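Local atomic coordinates of lytic polysaccharide monooxygenase ([Kitasatospora] papulosa, PDB entry 6NDQ), a protein that probably cleaves cellulose or a related polysaccharide oxidatively, as a copper-dependent lytic polysaccharide monooxygenase. Residues G2-P7 / F98-Y103; R161-T166 / C180-F185; F113-T118 / L136-G141. One frame throughout, in Å; residues are numbered along the deposited sequence.

Interaction 1. Residues G2-P7 / F98-Y103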
loop_
_atom_site.group_PDB
_atom_site.type_symbol
_atom_site.label_atom_id
_atom_site.label_comp_id
_atom_site.label_asym_id
_atom_site.label_seq_id
_atom_site.Cartn_x
_atom_site.Cartn_y
_atom_site.Cartn_z
ATOM N N GLY A 2 10.989 -2.685 -3.458
ATOM C CA GLY A 2 9.978 -2.213 -4.390
ATOM C C GLY A 2 8.669 -1.921 -3.678
ATOM O O GLY A 2 8.639 -1.776 -2.453
ATOM N N SER A 3 7.589 -1.845 -4.466
ATOM C CA SER A 3 6.272 -1.468 -3.953
ATOM C C SER A 3 5.212 -1.907 -4.960
ATOM O O SER A 3 5.521 -2.465 -6.020
ATOM C CB SER A 3 6.188 0.047 -3.698
ATOM O OG SER A 3 5.003 0.377 -2.974
ATOM N N VAL A 4 3.950 -1.685 -4.590
ATOM C CA VAL A 4 2.825 -1.831 -5.500
ATOM C C VAL A 4 2.741 -0.536 -6.302
ATOM O O VAL A 4 2.673 0.553 -5.716
ATOM C CB VAL A 4 1.516 -2.094 -4.739
ATOM C CG1 VAL A 4 0.331 -2.071 -5.730
ATOM C CG2 VAL A 4 1.518 -3.431 -4.020
ATOM N N VAL A 5 2.802 -0.651 -7.636
ATOM C CA VAL A 5 2.800 0.519 -8.515
ATOM C C VAL A 5 1.459 0.675 -9.209
ATOM O O VAL A 5 1.159 1.766 -9.731
ATOM C CB VAL A 5 3.929 0.438 -9.563
ATOM C CG1 VAL A 5 5.276 0.313 -8.855
ATOM C CG2 VAL A 5 3.692 -0.758 -10.497
ATOM N N ASP A 6 0.642 -0.347 -9.206
ATOM C CA ASP A 6 -0.682 -0.277 -9.802
ATOM C C ASP A 6 -1.585 -1.280 -9.096
ATOM O O ASP A 6 -1.371 -2.490 -9.229
ATOM C CB ASP A 6 -0.592 -0.567 -11.300
ATOM C CG ASP A 6 -1.832 -0.146 -12.044
ATOM O OD1 ASP A 6 -2.619 0.644 -11.477
ATOM O OD2 ASP A 6 -2.012 -0.603 -13.195
ATOM N N PRO A 7 -2.594 -0.835 -8.328
ATOM C CA PRO A 7 -2.915 0.562 -7.991
ATOM C C PRO A 7 -1.830 1.117 -7.088
ATOM O O PRO A 7 -1.538 0.461 -6.091
ATOM C CB PRO A 7 -4.252 0.449 -7.257
ATOM C CG PRO A 7 -4.265 -0.958 -6.690
ATOM C CD PRO A 7 -3.543 -1.783 -7.715
ATOM N N PHE A 98 -9.510 -6.997 -10.630
ATOM C CA PHE A 98 -8.381 -6.104 -10.847
ATOM C C PHE A 98 -7.095 -6.869 -10.594
ATOM O O PHE A 98 -7.106 -7.976 -10.060
ATOM C CB PHE A 98 -8.476 -4.845 -9.968
ATOM C CG PHE A 98 -8.412 -5.111 -8.474
ATOM C CD1 PHE A 98 -9.523 -5.556 -7.777
ATOM C CD2 PHE A 98 -7.249 -4.850 -7.772
ATOM C CE1 PHE A 98 -9.460 -5.774 -6.395
ATOM C CE2 PHE A 98 -7.182 -5.055 -6.404
ATOM C CZ PHE A 98 -8.278 -5.515 -5.714
ATOM N N THR A 99 -5.985 -6.284 -11.031
ATOM C CA THR A 99 -4.669 -6.889 -10.899
ATOM C C THR A 99 -3.795 -5.991 -10.037
ATOM O O THR A 99 -3.743 -4.778 -10.243
ATOM C CB THR A 99 -4.022 -7.118 -12.279
ATOM O OG1 THR A 99 -4.535 -8.326 -12.847
ATOM C CG2 THR A 99 -2.512 -7.223 -12.168
ATOM N N VAL A 100 -3.103 -6.587 -9.076
ATOM C CA VAL A 100 -2.138 -5.842 -8.283
ATOM C C VAL A 100 -0.770 -6.097 -8.892
ATOM O O VAL A 100 -0.353 -7.254 -9.038
ATOM C CB VAL A 100 -2.175 -6.259 -6.808
ATOM C CG1 VAL A 100 -1.023 -5.620 -6.075
ATOM C CG2 VAL A 100 -3.505 -5.862 -6.162
ATOM N N LYS A 101 -0.079 -5.026 -9.248
ATOM C CA LYS A 101 1.177 -5.090 -9.982
ATOM C C LYS A 101 2.270 -4.540 -9.084
ATOM O O LYS A 101 2.190 -3.381 -8.649
ATOM C CB LYS A 101 1.085 -4.287 -11.285
ATOM C CG LYS A 101 2.258 -4.479 -12.217
ATOM C CD LYS A 101 2.036 -3.671 -13.491
ATOM C CE LYS A 101 3.326 -3.101 -13.997
ATOM N NZ LYS A 101 3.718 -3.741 -15.268
ATOM N N LEU A 102 3.266 -5.375 -8.771
ATOM C CA LEU A 102 4.422 -4.931 -8.010
ATOM C C LEU A 102 5.606 -4.711 -8.951
ATOM O O LEU A 102 5.673 -5.277 -10.053
ATOM C CB LEU A 102 4.783 -5.921 -6.893
ATOM C CG LEU A 102 3.720 -5.983 -5.787
ATOM C CD1 LEU A 102 2.747 -7.115 -6.065
ATOM C CD2 LEU A 102 4.292 -6.080 -4.338
ATOM N N TYR A 103 6.500 -3.818 -8.533
ATOM C CA TYR A 103 7.789 -3.618 -9.172
ATOM C C TYR A 103 8.889 -3.941 -8.167
ATOM O O TYR A 103 8.882 -3.421 -7.046
ATOM C CB TYR A 103 7.936 -2.187 -9.700
ATOM C CG TYR A 103 9.279 -1.974 -10.327
ATOM C CD1 TYR A 103 9.624 -2.638 -11.497
ATOM C CD2 TYR A 103 10.215 -1.141 -9.742
ATOM C CE1 TYR A 103 10.856 -2.462 -12.077
ATOM C CE2 TYR A 103 11.455 -0.960 -10.318
ATOM C CZ TYR A 103 11.769 -1.624 -11.488
ATOM O OH TYR A 103 13.004 -1.454 -12.080
#

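Interaction 2. Residues R161-T166 / C180-F185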
loop_
_atom_site.group_PDB
_atom_site.type_symbol
_atom_site.label_atom_id
_atom_site.label_comp_id
_atom_site.label_asym_id
_atom_site.label_seq_id
_atom_site.Cartn_x
_atom_site.Cartn_y
_atom_site.Cartn_z
ATOM N N ARG A 161 -14.858 4.068 -2.139
ATOM C CA ARG A 161 -13.499 4.223 -1.642
ATOM C C ARG A 161 -13.120 3.067 -0.722
ATOM O O ARG A 161 -13.786 2.836 0.292
ATOM C CB ARG A 161 -13.363 5.551 -0.892
ATOM C CG ARG A 161 -11.967 5.747 -0.295
ATOM C CD ARG A 161 -11.868 6.959 0.635
ATOM N NE ARG A 161 -11.641 8.202 -0.094
ATOM C CZ ARG A 161 -10.452 8.599 -0.554
ATOM N NH1 ARG A 161 -9.369 7.848 -0.352
ATOM N NH2 ARG A 161 -10.332 9.745 -1.212
ATOM N N HIS A 162 -12.023 2.376 -1.046
ATOM C CA HIS A 162 -11.463 1.349 -0.178
ATOM C C HIS A 162 -9.959 1.542 -0.062
ATOM O O HIS A 162 -9.358 2.372 -0.740
ATOM C CB HIS A 162 -11.730 -0.066 -0.717
ATOM C CG HIS A 162 -13.154 -0.497 -0.596
ATOM N ND1 HIS A 162 -13.550 -1.553 0.202
ATOM C CD2 HIS A 162 -14.283 -0.006 -1.159
ATOM C CE1 HIS A 162 -14.860 -1.710 0.103
ATOM N NE2 HIS A 162 -15.330 -0.777 -0.710
ATOM N N VAL A 163 -9.341 0.707 0.777
ATOM C CA VAL A 163 -7.898 0.512 0.780
ATOM C C VAL A 163 -7.613 -0.953 0.459
ATOM O O VAL A 163 -8.252 -1.849 1.027
ATOM C CB VAL A 163 -7.276 0.909 2.128
ATOM C CG1 VAL A 163 -5.780 0.641 2.112
ATOM C CG2 VAL A 163 -7.566 2.390 2.425
ATOM N N VAL A 164 -6.708 -1.178 -0.491
ATOM C CA VAL A 164 -6.104 -2.487 -0.735
ATOM C C VAL A 164 -4.822 -2.577 0.084
ATOM O O VAL A 164 -3.997 -1.658 0.083
ATOM C CB VAL A 164 -5.810 -2.698 -2.231
ATOM C CG1 VAL A 164 -5.025 -3.987 -2.453
ATOM C CG2 VAL A 164 -7.103 -2.658 -3.040
ATOM N N TYR A 165 -4.639 -3.684 0.768
ATOM C CA TYR A 165 -3.450 -3.895 1.579
ATOM C C TYR A 165 -2.757 -5.113 0.996
ATOM O O TYR A 165 -3.295 -6.228 1.070
ATOM C CB TYR A 165 -3.826 -4.116 3.044
ATOM C CG TYR A 165 -2.726 -4.004 4.073
ATOM C CD1 TYR A 165 -1.872 -2.908 4.108
ATOM C CD2 TYR A 165 -2.588 -4.978 5.064
ATOM C CE1 TYR A 165 -0.884 -2.806 5.087
ATOM C CE2 TYR A 165 -1.605 -4.877 6.035
ATOM C CZ TYR A 165 -0.758 -3.785 6.041
ATOM O OH TYR A 165 0.232 -3.607 6.989
ATOM N N THR A 166 -1.611 -4.895 0.374
ATOM C CA THR A 166 -0.831 -5.979 -0.211
ATOM C C THR A 166 0.338 -6.316 0.707
ATOM O O THR A 166 1.082 -5.423 1.121
ATOM C CB THR A 166 -0.315 -5.609 -1.603
ATOM O OG1 THR A 166 -1.445 -5.275 -2.440
ATOM C CG2 THR A 166 0.466 -6.797 -2.214
ATOM N N CYS A 180 -0.148 -0.170 1.366
ATOM C CA CYS A 180 -1.511 0.335 1.279
ATOM C C CYS A 180 -1.685 1.048 -0.049
ATOM O O CYS A 180 -0.850 1.887 -0.416
ATOM C CB CYS A 180 -1.826 1.318 2.410
ATOM S SG CYS A 180 -1.945 0.550 4.034
ATOM N N SER A 181 -2.796 0.748 -0.727
ATOM C CA SER A 181 -3.188 1.410 -1.961
ATOM C C SER A 181 -4.628 1.873 -1.816
ATOM O O SER A 181 -5.515 1.055 -1.546
ATOM C CB SER A 181 -3.074 0.447 -3.146
ATOM O OG SER A 181 -1.737 0.288 -3.561
ATOM N N ASP A 182 -4.872 3.169 -2.031
ATOM C CA ASP A 182 -6.233 3.689 -2.041
ATOM C C ASP A 182 -6.864 3.454 -3.401
ATOM O O ASP A 182 -6.211 3.627 -4.424
ATOM C CB ASP A 182 -6.231 5.174 -1.723
ATOM C CG ASP A 182 -5.693 5.435 -0.352
ATOM O OD1 ASP A 182 -6.446 5.249 0.608
ATOM O OD2 ASP A 182 -4.516 5.812 -0.266
ATOM N N VAL A 183 -8.109 2.988 -3.401
ATOM C CA VAL A 183 -8.769 2.578 -4.625
ATOM C C VAL A 183 -10.196 3.076 -4.549
ATOM O O VAL A 183 -10.710 3.412 -3.482
ATOM C CB VAL A 183 -8.750 1.046 -4.870
ATOM C CG1 VAL A 183 -7.316 0.533 -5.010
ATOM C CG2 VAL A 183 -9.484 0.312 -3.753
ATOM N N ASN A 184 -10.828 3.113 -5.714
ATOM C CA ASN A 184 -12.227 3.482 -5.876
ATOM C C ASN A 184 -12.826 2.445 -6.818
ATOM O O ASN A 184 -12.456 2.383 -7.995
ATOM C CB ASN A 184 -12.345 4.901 -6.427
ATOM C CG ASN A 184 -13.780 5.337 -6.653
ATOM O OD1 ASN A 184 -14.642 5.156 -5.799
ATOM N ND2 ASN A 184 -14.034 5.931 -7.808
ATOM N N PHE A 185 -13.700 1.593 -6.294
ATOM C CA PHE A 185 -14.367 0.579 -7.109
ATOM C C PHE A 185 -15.486 1.222 -7.934
ATOM O O PHE A 185 -16.408 1.818 -7.373
ATOM C CB PHE A 185 -14.932 -0.526 -6.222
ATOM C CG PHE A 185 -13.894 -1.470 -5.694
ATOM C CD1 PHE A 185 -13.460 -2.537 -6.461
ATOM C CD2 PHE A 185 -13.385 -1.304 -4.427
ATOM C CE1 PHE A 185 -12.507 -3.432 -5.966
ATOM C CE2 PHE A 185 -12.431 -2.180 -3.932
ATOM C CZ PHE A 185 -11.990 -3.230 -4.709
HETATM O O HOH W 1 -8.965 5.081 0.312
HETATM O O HOH W 2 -1.498 -2.716 -2.136
#

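Interaction 3. Residues F113-T118 / L136-G141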
loop_
_atom_site.group_PDB
_atom_site.type_symbol
_atom_site.label_atom_id
_atom_site.label_comp_id
_atom_site.label_asym_id
_atom_site.label_seq_id
_atom_site.Cartn_x
_atom_site.Cartn_y
_atom_site.Cartn_z
ATOM N N PHE A 113 2.059 -13.845 -1.674
ATOM C CA PHE A 113 1.399 -12.563 -1.493
ATOM C C PHE A 113 0.036 -12.766 -0.846
ATOM O O PHE A 113 -0.709 -13.683 -1.216
ATOM C CB PHE A 113 1.168 -11.866 -2.820
ATOM C CG PHE A 113 2.417 -11.468 -3.546
ATOM C CD1 PHE A 113 3.025 -10.251 -3.290
ATOM C CD2 PHE A 113 2.943 -12.280 -4.527
ATOM C CE1 PHE A 113 4.160 -9.858 -3.982
ATOM C CE2 PHE A 113 4.077 -11.902 -5.230
ATOM C CZ PHE A 113 4.696 -10.689 -4.957
ATOM N N GLN A 114 -0.322 -11.862 0.061
ATOM C CA GLN A 114 -1.693 -11.724 0.536
ATOM C C GLN A 114 -2.226 -10.372 0.095
ATOM O O GLN A 114 -1.537 -9.358 0.235
ATOM C CB GLN A 114 -1.756 -11.856 2.050
ATOM C CG GLN A 114 -1.341 -13.252 2.503
ATOM C CD GLN A 114 -1.264 -13.383 4.009
ATOM O OE1 GLN A 114 -1.077 -12.401 4.721
ATOM N NE2 GLN A 114 -1.418 -14.600 4.502
ATOM N N VAL A 115 -3.427 -10.357 -0.475
ATOM C CA VAL A 115 -4.110 -9.107 -0.786
ATOM C C VAL A 115 -5.382 -9.061 0.043
ATOM O O VAL A 115 -6.211 -9.979 -0.031
ATOM C CB VAL A 115 -4.423 -8.965 -2.280
ATOM C CG1 VAL A 115 -5.148 -7.628 -2.532
ATOM C CG2 VAL A 115 -3.137 -9.041 -3.083
ATOM N N TYR A 116 -5.523 -8.005 0.840
ATOM C CA TYR A 116 -6.721 -7.710 1.614
ATOM C C TYR A 116 -7.382 -6.470 1.030
ATOM O O TYR A 116 -6.715 -5.637 0.411
ATOM C CB TYR A 116 -6.393 -7.435 3.085
ATOM C CG TYR A 116 -5.740 -8.561 3.847
ATOM C CD1 TYR A 116 -4.373 -8.758 3.784
ATOM C CD2 TYR A 116 -6.501 -9.393 4.646
ATOM C CE1 TYR A 116 -3.758 -9.794 4.497
ATOM C CE2 TYR A 116 -5.908 -10.417 5.374
ATOM C CZ TYR A 116 -4.540 -10.614 5.283
ATOM O OH TYR A 116 -3.961 -11.639 6.002
ATOM N N VAL A 117 -8.692 -6.333 1.251
ATOM C CA VAL A 117 -9.366 -5.074 0.948
ATOM C C VAL A 117 -10.251 -4.681 2.125
ATOM O O VAL A 117 -10.785 -5.546 2.825
ATOM C CB VAL A 117 -10.184 -5.174 -0.346
ATOM C CG1 VAL A 117 -11.431 -6.034 -0.140
ATOM C CG2 VAL A 117 -10.575 -3.771 -0.815
ATOM N N THR A 118 -10.382 -3.361 2.360
ATOM C CA THR A 118 -11.287 -2.873 3.401
ATOM C C THR A 118 -12.734 -3.280 3.106
ATOM O O THR A 118 -13.208 -3.204 1.968
ATOM C CB THR A 118 -11.191 -1.334 3.575
ATOM O OG1 THR A 118 -11.502 -0.635 2.349
ATOM C CG2 THR A 118 -9.826 -0.908 4.057
ATOM N N LEU A 136 -9.561 -10.757 3.432
ATOM C CA LEU A 136 -8.585 -11.329 2.507
ATOM C C LEU A 136 -9.266 -11.674 1.192
ATOM O O LEU A 136 -10.253 -12.416 1.186
ATOM C CB LEU A 136 -7.942 -12.573 3.119
ATOM C CG LEU A 136 -6.946 -13.416 2.297
ATOM C CD1 LEU A 136 -5.582 -12.798 2.242
ATOM C CD2 LEU A 136 -6.840 -14.873 2.811
ATOM N N VAL A 137 -8.767 -11.130 0.080
ATOM C CA VAL A 137 -9.393 -11.386 -1.210
ATOM C C VAL A 137 -8.492 -12.127 -2.193
ATOM O O VAL A 137 -9.018 -12.768 -3.117
ATOM C CB VAL A 137 -9.944 -10.091 -1.858
ATOM C CG1 VAL A 137 -11.178 -9.571 -1.095
ATOM C CG2 VAL A 137 -8.872 -9.031 -1.991
ATOM N N ALA A 138 -7.168 -12.105 -2.037
ATOM C CA ALA A 138 -6.304 -12.928 -2.875
ATOM C C ALA A 138 -5.176 -13.475 -2.010
ATOM O O ALA A 138 -4.724 -12.804 -1.079
ATOM C CB ALA A 138 -5.738 -12.132 -4.064
ATOM N N GLU A 139 -4.755 -14.710 -2.293
ATOM C CA GLU A 139 -3.564 -15.250 -1.647
ATOM C C GLU A 139 -2.883 -16.194 -2.624
ATOM O O GLU A 139 -3.539 -17.055 -3.214
ATOM C CB GLU A 139 -3.885 -15.990 -0.349
ATOM C CG GLU A 139 -2.615 -16.330 0.392
ATOM C CD GLU A 139 -2.852 -16.855 1.793
ATOM O OE1 GLU A 139 -4.024 -16.949 2.217
ATOM O OE2 GLU A 139 -1.848 -17.208 2.460
ATOM N N THR A 140 -1.578 -16.041 -2.785
ATOM C CA THR A 140 -0.869 -16.750 -3.836
ATOM C C THR A 140 0.159 -17.695 -3.249
ATOM O O THR A 140 0.487 -17.654 -2.062
ATOM C CB THR A 140 -0.142 -15.801 -4.791
ATOM O OG1 THR A 140 1.019 -15.273 -4.145
ATOM C CG2 THR A 140 -1.069 -14.658 -5.264
ATOM N N GLY A 141 0.667 -18.547 -4.134
ATOM C CA GLY A 141 1.859 -19.317 -3.884
ATOM C C GLY A 141 3.096 -18.524 -4.240
ATOM O O GLY A 141 3.054 -17.307 -4.453
#

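Interaction 1. Residues G2-P7 / F98-Y103
Val4 sits between Val100 and Leu102, at the edge of the three-stranded sheet where strand 2-6 runs antiparallel to strand 97-104. Its two methyls divide the work. Val4 CG1 is anti to the backbone N (chi1 173°) and meets Val100 CG1 at 3.8 Å, the two valines crossing at about a right angle. Val4 CG2 lies beside the backbone N and packs on Leu102 CG, also at 3.8 Å. This face of the sheet turns inward, where Val4 also touches Leu179 and Thr166 of the facing sheet.

A classic beta bulge interrupts the pairing. Val5 and Asp6 both stand opposite Lys101. Val5 N donates to Lys101 O at 3.0 Å, and Asp6 N adds a weak bond to the same oxygen. Lys101 N donates a hydrogen bond to Asp6 O at 2.8 Å. Beside the bulge, Val5 CG1 leans obliquely on Tyr103 CB at 3.7 Å. The tyrosine ring takes no part in this contact. Asp6 CB and Lys101 CB come within 4.1 Å of each other. Their charged ends diverge: Asp6 OD2 and Lys101 NZ are 6.9 Å apart. Nearer the N-terminus, Tyr103 N donates to Ser3 O. Ser3 OG is hydrogen-bonded to Ser9 OG.

The chemistry is thus two-sided. Valine and leucine carbons fill the inner face, while the pairing itself rests on backbone bonds. Asp6 and Lys101 form no salt bridge, so any mutual attraction of their charges is probably weak.

Interaction 2. Residues R161-T166 / C180-F185
His162 and Phe185 meet near one end of the antiparallel beta hairpin of strands 160-170 and 175-185, part of the beta-sandwich core of the enzyme. The edge of Phe185 points at the face of His162 in a T-shaped stack, with centroids 5.2 Å apart and planes at 88°. The imidazole is held by Thr118 and Gln120, outside the pair.

The same face is tightly packed further along. Val164 CG2 reaches Val183 CG1 at 3.8 Å, the side chains crossing at about a right angle. Val115 backs Val164, and Ile94 backs Val183 and Phe185. His162 N gives to Val183 O, and Val183 N to His162 O, both at 3.0 Å. Val164 N gives to Ser181 O.

On the other face Cys180, disulfide-bonded to Cys70, lies close to Tyr165. Cys180 SG comes to 3.5 Å from Tyr165 CD1, set obliquely to the ring. Val163 lies alongside Asp182, both pointing the same way.

The loose part is at Arg161, which is partly exposed. Arg161 NH1 stays 4.0 Å from Asp182 OD1, too far for a salt bridge, and the guanidinium and carboxylate planes are 69° apart. Arg161 NH1 bonds instead to Trp89 O. Asp182 has its salt bridge with Arg10, through OD2. A water fills the step between the charges. It donates to Asp182 OD1 and to His162 O, and accepts from Arg161 NH1 at 2.9 Å in the guanidinium plane.

Interaction 3. Residues F113-T118 / L136-G141
Val115 O takes two backbone donors, Val137 N at 2.8 Å and Ala138 N at 3.1 Å. This is a classic beta bulge between antiparallel strands 110-118 and 134-139, at an edge of the larger sheet of the sandwich. Val115 N is also satisfied, giving a nearly straight bond of 2.8 Å to Ala138 O.

Beyond the bulge a side chain takes over. Thr140 OG1 sits between its own backbone N and carbonyl carbon (chi1 74°), which turns it to Phe113 N, whose hydrogen it accepts. Thr140 OG1 donates a hydrogen bond to Gly141 O, and Thr140 N donates to Phe113 O. The same OG1 lies at the edge of the Phe113 ring, in its plane.

The outer face carries a polar chain. Tyr116 OH donates to Gln114 OE1 at 3.2 Å, from well above the amide plane. Gln114 NE2 in turn makes a weak but straight bond to Glu139 OE2. Gln114 and Glu139 run side by side, with amide and carboxylate planes 85° apart. Leu136 CD1 lies over one face of the Tyr116 ring, offset toward its rim. A leucine in place of Tyr116 would probably leave Gln114 OE1 without this donor and the amide freer to turn, and Leu136 would lose its flat ring to rest on. The CH-pi contact brings Leu136 CD1 to 4.0 Å from the Tyr116 ring centroid, 15° off the ring normal.

In the fold
The three contacts lie in the two facing sheets of one sandwich. Interaction 1 belongs to the three-stranded sheet; interactions 2 and 3 share the larger one, where strands 160-170 and 110-118 are neighbours, and Tyr116 N bonds to Tyr165 O at 2.9 Å. Centres of interactions 1 and 2 are about 11 Å apart. Between them Pro7 CG packs on Val183 CG1 at 3.8 Å, and Pro7 O probably bonds to Ser181 OG. Interaction 3 meets interaction 1 where Leu102 CD1 touches Phe113 CE1 at 3.7 Å. Gly2 directly follows the N-terminal histidine, which, as in other members of the family, probably binds copper here; interaction 1 thus begins next to the probable copper site.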